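Local coordinates for protein polyketide synthase (Lyngbya majuscula 19L, PDB 3QIT) that probably hydrolyses the thioester of a sulfated polyketide intermediate and promotes decarboxylation with sulfate elimination, giving the terminal alkene of curacin A, at residues A173-F181 against G268-A276. Residues are numbered along the deposited sequence; the frame is centred on the assembly and turned at random.
Sequences AIPSLSEEF and GHNLHIDAA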
ATOM      1  N   ALA B 173     -12.137 -12.244 -25.182  1.00 22.95           N
ATOM      2  CA  ALA B 173     -10.901 -12.297 -24.385  1.00 26.21           C
ATOM      3  C   ALA B 173     -10.461 -13.737 -24.119  1.00 23.99           C
ATOM      4  O   ALA B 173      -9.260 -14.034 -24.080  1.00 24.71           O
ATOM      5  CB  ALA B 173     -11.078 -11.543 -23.066  1.00 27.89           C
ATOM      6  N   ILE B 174     -11.442 -14.617 -23.925  1.00 23.72           N
ATOM      7  CA  ILE B 174     -11.201 -16.046 -23.670  1.00 24.76           C
ATOM      8  C   ILE B 174     -12.123 -16.899 -24.567  1.00 24.24           C
ATOM      9  O   ILE B 174     -13.231 -17.284 -24.153  1.00 23.73           O
ATOM     10  CB  ILE B 174     -11.418 -16.413 -22.166  1.00 23.36           C
ATOM     11  CG1 ILE B 174     -10.635 -15.462 -21.253  1.00 27.09           C
ATOM     12  CG2 ILE B 174     -10.992 -17.866 -21.926  1.00 23.13           C
ATOM     13  CD1 ILE B 174     -10.884 -15.665 -19.755  1.00 27.78           C
ATOM     14  N   PRO B 175     -11.674 -17.198 -25.809  1.00 24.48           N
ATOM     15  CA  PRO B 175     -12.524 -17.819 -26.821  1.00 26.51           C
ATOM     16  C   PRO B 175     -13.088 -19.172 -26.429  1.00 28.99           C
ATOM     17  O   PRO B 175     -14.162 -19.547 -26.894  1.00 30.06           O
ATOM     18  CB  PRO B 175     -11.586 -17.952 -28.029  1.00 28.73           C
ATOM     19  CG  PRO B 175     -10.693 -16.773 -27.889  1.00 26.44           C
ATOM     20  CD  PRO B 175     -10.418 -16.693 -26.399  1.00 25.82           C
ATOM     21  N   SER B 176     -12.373 -19.897 -25.571  1.00 25.19           N
ATOM     22  CA  SER B 176     -12.871 -21.188 -25.126  1.00 25.73           C
ATOM     23  C   SER B 176     -14.059 -21.077 -24.159  1.00 26.69           C
ATOM     24  O   SER B 176     -14.682 -22.094 -23.847  1.00 26.12           O
ATOM     25  CB  SER B 176     -11.756 -21.986 -24.459  1.00 26.68           C
ATOM     26  OG  SER B 176     -11.484 -21.416 -23.202  1.00 31.28           O
ATOM     27  N   LEU B 177     -14.367 -19.873 -23.655  1.00 26.00           N
ATOM     28  CA  LEU B 177     -15.566 -19.707 -22.818  1.00 20.83           C
ATOM     29  C   LEU B 177     -16.804 -20.091 -23.609  1.00 24.43           C
ATOM     30  O   LEU B 177     -16.959 -19.671 -24.754  1.00 27.70           O
ATOM     31  CB  LEU B 177     -15.737 -18.251 -22.332  1.00 20.42           C
ATOM     32  CG  LEU B 177     -15.050 -17.721 -21.079  1.00 26.60           C
ATOM     33  CD1 LEU B 177     -15.338 -16.221 -20.954  1.00 21.44           C
ATOM     34  CD2 LEU B 177     -15.538 -18.440 -19.837  1.00 22.18           C
ATOM     35  N   SER B 178     -17.677 -20.904 -23.022  1.00 25.26           N
ATOM     36  CA  SER B 178     -18.967 -21.159 -23.658  1.00 26.02           C
ATOM     37  C   SER B 178     -19.801 -19.894 -23.599  1.00 29.70           C
ATOM     38  O   SER B 178     -19.590 -19.042 -22.727  1.00 27.08           O
ATOM     39  CB  SER B 178     -19.717 -22.296 -22.952  1.00 28.14           C
ATOM     40  OG  SER B 178     -19.967 -21.964 -21.599  1.00 26.00           O
ATOM     41  N   GLU B 179     -20.763 -19.778 -24.510  1.00 28.00           N
ATOM     42  CA  GLU B 179     -21.718 -18.687 -24.422  1.00 31.79           C
ATOM     43  C   GLU B 179     -22.333 -18.666 -23.021  1.00 24.70           C
ATOM     44  O   GLU B 179     -22.468 -17.595 -22.413  1.00 23.97           O
ATOM     45  CB  GLU B 179     -22.799 -18.815 -25.511  1.00 35.86           C
ATOM     46  CG  GLU B 179     -23.758 -17.622 -25.615  1.00 48.37           C
ATOM     47  CD  GLU B 179     -24.818 -17.583 -24.503  1.00 56.91           C
ATOM     48  OE1 GLU B 179     -25.308 -18.657 -24.082  1.00 60.66           O
ATOM     49  OE2 GLU B 179     -25.167 -16.468 -24.050  1.00 57.51           O
ATOM     50  N   GLU B 180     -22.681 -19.846 -22.501  1.00 26.71           N
ATOM     51  CA  GLU B 180     -23.343 -19.945 -21.195  1.00 26.34           C
ATOM     52  C   GLU B 180     -22.491 -19.418 -20.034  1.00 23.73           C
ATOM     53  O   GLU B 180     -22.999 -18.699 -19.173  1.00 24.61           O
ATOM     54  CB  GLU B 180     -23.784 -21.391 -20.891  1.00 29.80           C
ATOM     55  CG  GLU B 180     -24.821 -21.978 -21.874  1.00 39.30           C
ATOM     56  CD  GLU B 180     -24.208 -22.735 -23.066  1.00 45.23           C
ATOM     57  OE1 GLU B 180     -23.233 -22.253 -23.684  1.00 40.46           O
ATOM     58  OE2 GLU B 180     -24.732 -23.823 -23.409  1.00 51.84           O
ATOM     59  N   PHE B 181     -21.220 -19.818 -19.995  1.00 24.89           N
ATOM     60  CA  PHE B 181     -20.339 -19.465 -18.888  1.00 24.09           C
ATOM     61  C   PHE B 181     -19.966 -17.991 -19.018  1.00 24.55           C
ATOM     62  O   PHE B 181     -19.930 -17.277 -18.022  1.00 21.18           O
ATOM     63  CB  PHE B 181     -19.100 -20.370 -18.844  1.00 21.91           C
ATOM     64  CG  PHE B 181     -18.292 -20.269 -17.557  1.00 23.86           C
ATOM     65  CD1 PHE B 181     -18.886 -19.895 -16.347  1.00 22.64           C
ATOM     66  CD2 PHE B 181     -16.946 -20.583 -17.561  1.00 28.77           C
ATOM     67  CE1 PHE B 181     -18.129 -19.796 -15.161  1.00 24.05           C
ATOM     68  CE2 PHE B 181     -16.182 -20.509 -16.390  1.00 27.29           C
ATOM     69  CZ  PHE B 181     -16.775 -20.100 -15.197  1.00 23.68           C
ATOM     70  N   GLY B 268      -4.003 -22.338 -23.826  1.00 26.83           N
ATOM     71  CA  GLY B 268      -3.212 -21.108 -23.728  1.00 28.54           C
ATOM     72  C   GLY B 268      -3.070 -20.626 -22.289  1.00 23.89           C
ATOM     73  O   GLY B 268      -2.933 -21.429 -21.378  1.00 22.32           O
ATOM     74  N   HIS B 269      -3.057 -19.306 -22.101  1.00 22.49           N
ATOM     75  CA  HIS B 269      -2.853 -18.731 -20.785  1.00 20.90           C
ATOM     76  C   HIS B 269      -4.000 -19.060 -19.839  1.00 21.94           C
ATOM     77  O   HIS B 269      -3.792 -19.270 -18.628  1.00 21.45           O
ATOM     78  CB  HIS B 269      -2.704 -17.209 -20.909  1.00 24.18           C
ATOM     79  CG  HIS B 269      -2.531 -16.517 -19.596  1.00 26.02           C
ATOM     80  ND1 HIS B 269      -1.460 -16.765 -18.760  1.00 23.54           N
ATOM     81  CD2 HIS B 269      -3.281 -15.572 -18.981  1.00 27.58           C
ATOM     82  CE1 HIS B 269      -1.572 -16.014 -17.677  1.00 28.29           C
ATOM     83  NE2 HIS B 269      -2.659 -15.274 -17.791  1.00 26.47           N
ATOM     84  N   ASN B 270      -5.203 -19.125 -20.396  1.00 20.22           N
ATOM     85  CA  ASN B 270      -6.399 -19.217 -19.567  1.00 21.76           C
ATOM     86  C   ASN B 270      -6.848 -20.650 -19.332  1.00 18.40           C
ATOM     87  O   ASN B 270      -7.950 -21.058 -19.708  1.00 17.93           O
ATOM     88  CB  ASN B 270      -7.483 -18.343 -20.180  1.00 22.16           C
ATOM     89  CG  ASN B 270      -7.146 -16.881 -20.055  1.00 23.91           C
ATOM     90  OD1 ASN B 270      -6.900 -16.387 -18.944  1.00 22.39           O
ATOM     91  ND2 ASN B 270      -7.098 -16.188 -21.179  1.00 23.21           N
ATOM     92  N   LEU B 271      -5.974 -21.406 -18.681  1.00 19.87           N
ATOM     93  CA  LEU B 271      -6.175 -22.846 -18.492  1.00 20.77           C
ATOM     94  C   LEU B 271      -7.372 -23.193 -17.612  1.00 22.14           C
ATOM     95  O   LEU B 271      -7.964 -24.266 -17.746  1.00 21.95           O
ATOM     96  CB  LEU B 271      -4.906 -23.487 -17.926  1.00 22.03           C
ATOM     97  CG  LEU B 271      -3.690 -23.619 -18.850  1.00 21.53           C
ATOM     98  CD1 LEU B 271      -2.519 -24.235 -18.082  1.00 20.45           C
ATOM     99  CD2 LEU B 271      -3.995 -24.442 -20.103  1.00 24.45           C
ATOM    100  N   HIS B 272      -7.746 -22.289 -16.711  1.00 19.00           N
ATOM    101  CA  HIS B 272      -8.927 -22.504 -15.887  1.00 22.32           C
ATOM    102  C   HIS B 272     -10.202 -22.587 -16.723  1.00 21.47           C
ATOM    103  O   HIS B 272     -11.215 -23.124 -16.262  1.00 19.36           O
ATOM    104  CB  HIS B 272      -9.035 -21.418 -14.793  1.00 19.72           C
ATOM    105  CG  HIS B 272      -9.116 -20.025 -15.326  1.00 23.44           C
ATOM    106  ND1 HIS B 272      -8.197 -19.517 -16.223  1.00 23.74           N
ATOM    107  CD2 HIS B 272      -9.990 -19.022 -15.076  1.00 21.07           C
ATOM    108  CE1 HIS B 272      -8.512 -18.266 -16.508  1.00 22.92           C
ATOM    109  NE2 HIS B 272      -9.596 -17.945 -15.823  1.00 23.69           N
ATOM    110  N   ILE B 273     -10.133 -22.108 -17.972  1.00 17.58           N
ATOM    111  CA  ILE B 273     -11.261 -22.214 -18.891  1.00 16.44           C
ATOM    112  C   ILE B 273     -10.935 -23.245 -19.988  1.00 21.64           C
ATOM    113  O   ILE B 273     -11.753 -24.140 -20.268  1.00 26.68           O
ATOM    114  CB  ILE B 273     -11.596 -20.849 -19.544  1.00 18.87           C
ATOM    115  CG1 ILE B 273     -11.746 -19.762 -18.466  1.00 24.28           C
ATOM    116  CG2 ILE B 273     -12.840 -20.956 -20.438  1.00 24.81           C
ATOM    117  CD1 ILE B 273     -12.754 -20.076 -17.386  1.00 21.46           C
ATOM    118  N   ASP B 274      -9.743 -23.124 -20.572  1.00 22.43           N
ATOM    119  CA  ASP B 274      -9.310 -23.921 -21.743  1.00 23.73           C
ATOM    120  C   ASP B 274      -9.186 -25.407 -21.433  1.00 25.87           C
ATOM    121  O   ASP B 274      -9.421 -26.254 -22.293  1.00 25.92           O
ATOM    122  CB  ASP B 274      -7.912 -23.476 -22.212  1.00 25.83           C
ATOM    123  CG  ASP B 274      -7.914 -22.153 -22.958  1.00 31.62           C
ATOM    124  OD1 ASP B 274      -8.947 -21.450 -22.962  1.00 28.80           O
ATOM    125  OD2 ASP B 274      -6.854 -21.819 -23.532  1.00 32.67           O
ATOM    126  N   ALA B 275      -8.769 -25.712 -20.212  1.00 21.28           N
ATOM    127  CA  ALA B 275      -8.375 -27.082 -19.824  1.00 22.07           C
ATOM    128  C   ALA B 275      -8.883 -27.392 -18.410  1.00 18.10           C
ATOM    129  O   ALA B 275      -8.168 -27.992 -17.593  1.00 20.12           O
ATOM    130  CB  ALA B 275      -6.852 -27.196 -19.869  1.00 22.32           C
ATOM    131  N   ALA B 276     -10.108 -26.958 -18.129  1.00 19.41           N
ATOM    132  CA  ALA B 276     -10.635 -26.985 -16.755  1.00 23.90           C
ATOM    133  C   ALA B 276     -10.669 -28.412 -16.190  1.00 23.53           C
ATOM    134  O   ALA B 276     -10.213 -28.650 -15.069  1.00 20.67           O
ATOM    135  CB  ALA B 276     -12.002 -26.352 -16.704  1.00 22.63           C
TER
HETATM  136  O   HOH W   1      -9.471 -19.349 -24.815  1.00 24.98           O
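OD1 of D274 is gripped twice from the loop 174-178: S176 OG donates to it over 2.5 Å, and a water that accepts from S176 N also donates to it, the water oxygen lying 2.8 Å from D274 OD1. The hydroxyl arrives on the anti side of the carboxylate, 22° out of its plane, and the compact serine lets the backbone follow closely. S176 OG reaches the aspartate because chi1, 73°, lodges it between its own backbone N and carbonyl carbon. The other oxygen, D274 OD2, uses its anti lone pair for G268 N at 2.9 Å, so the carboxylate ties the loop before helix 271-274 to the facing segment. With an alanine in place of D274, the S176 hydroxyl and G268 N would probably lose their acceptor, and the water one of its two partners.

Beside this polar end, branched I273 fills the apolar seam with both its arms. Its CG2 meets L177 CD2 at 3.7 Å, while CD1 reaches the edge of the F181 ring, 3.6 Å from CE2. I174 crosses I273 at about a right angle, CG2 against CB, and sets its other branch, through CG1, across the N270 side chain, 3.6 Å from ND2. S178 OG accepts from F181 N as the N-cap of helix 179-188.

H269, next to G268, is hydrogen-bonded through ND1 to E127 and touches S103, consistent with the Ser-His-Glu triad of an alpha/beta hydrolase. The carboxylate, with both its oxygens engaged, and the apolar seam thus fasten the loop linking helices 163-173 and 179-188 to the segment carrying the probable catalytic histidine.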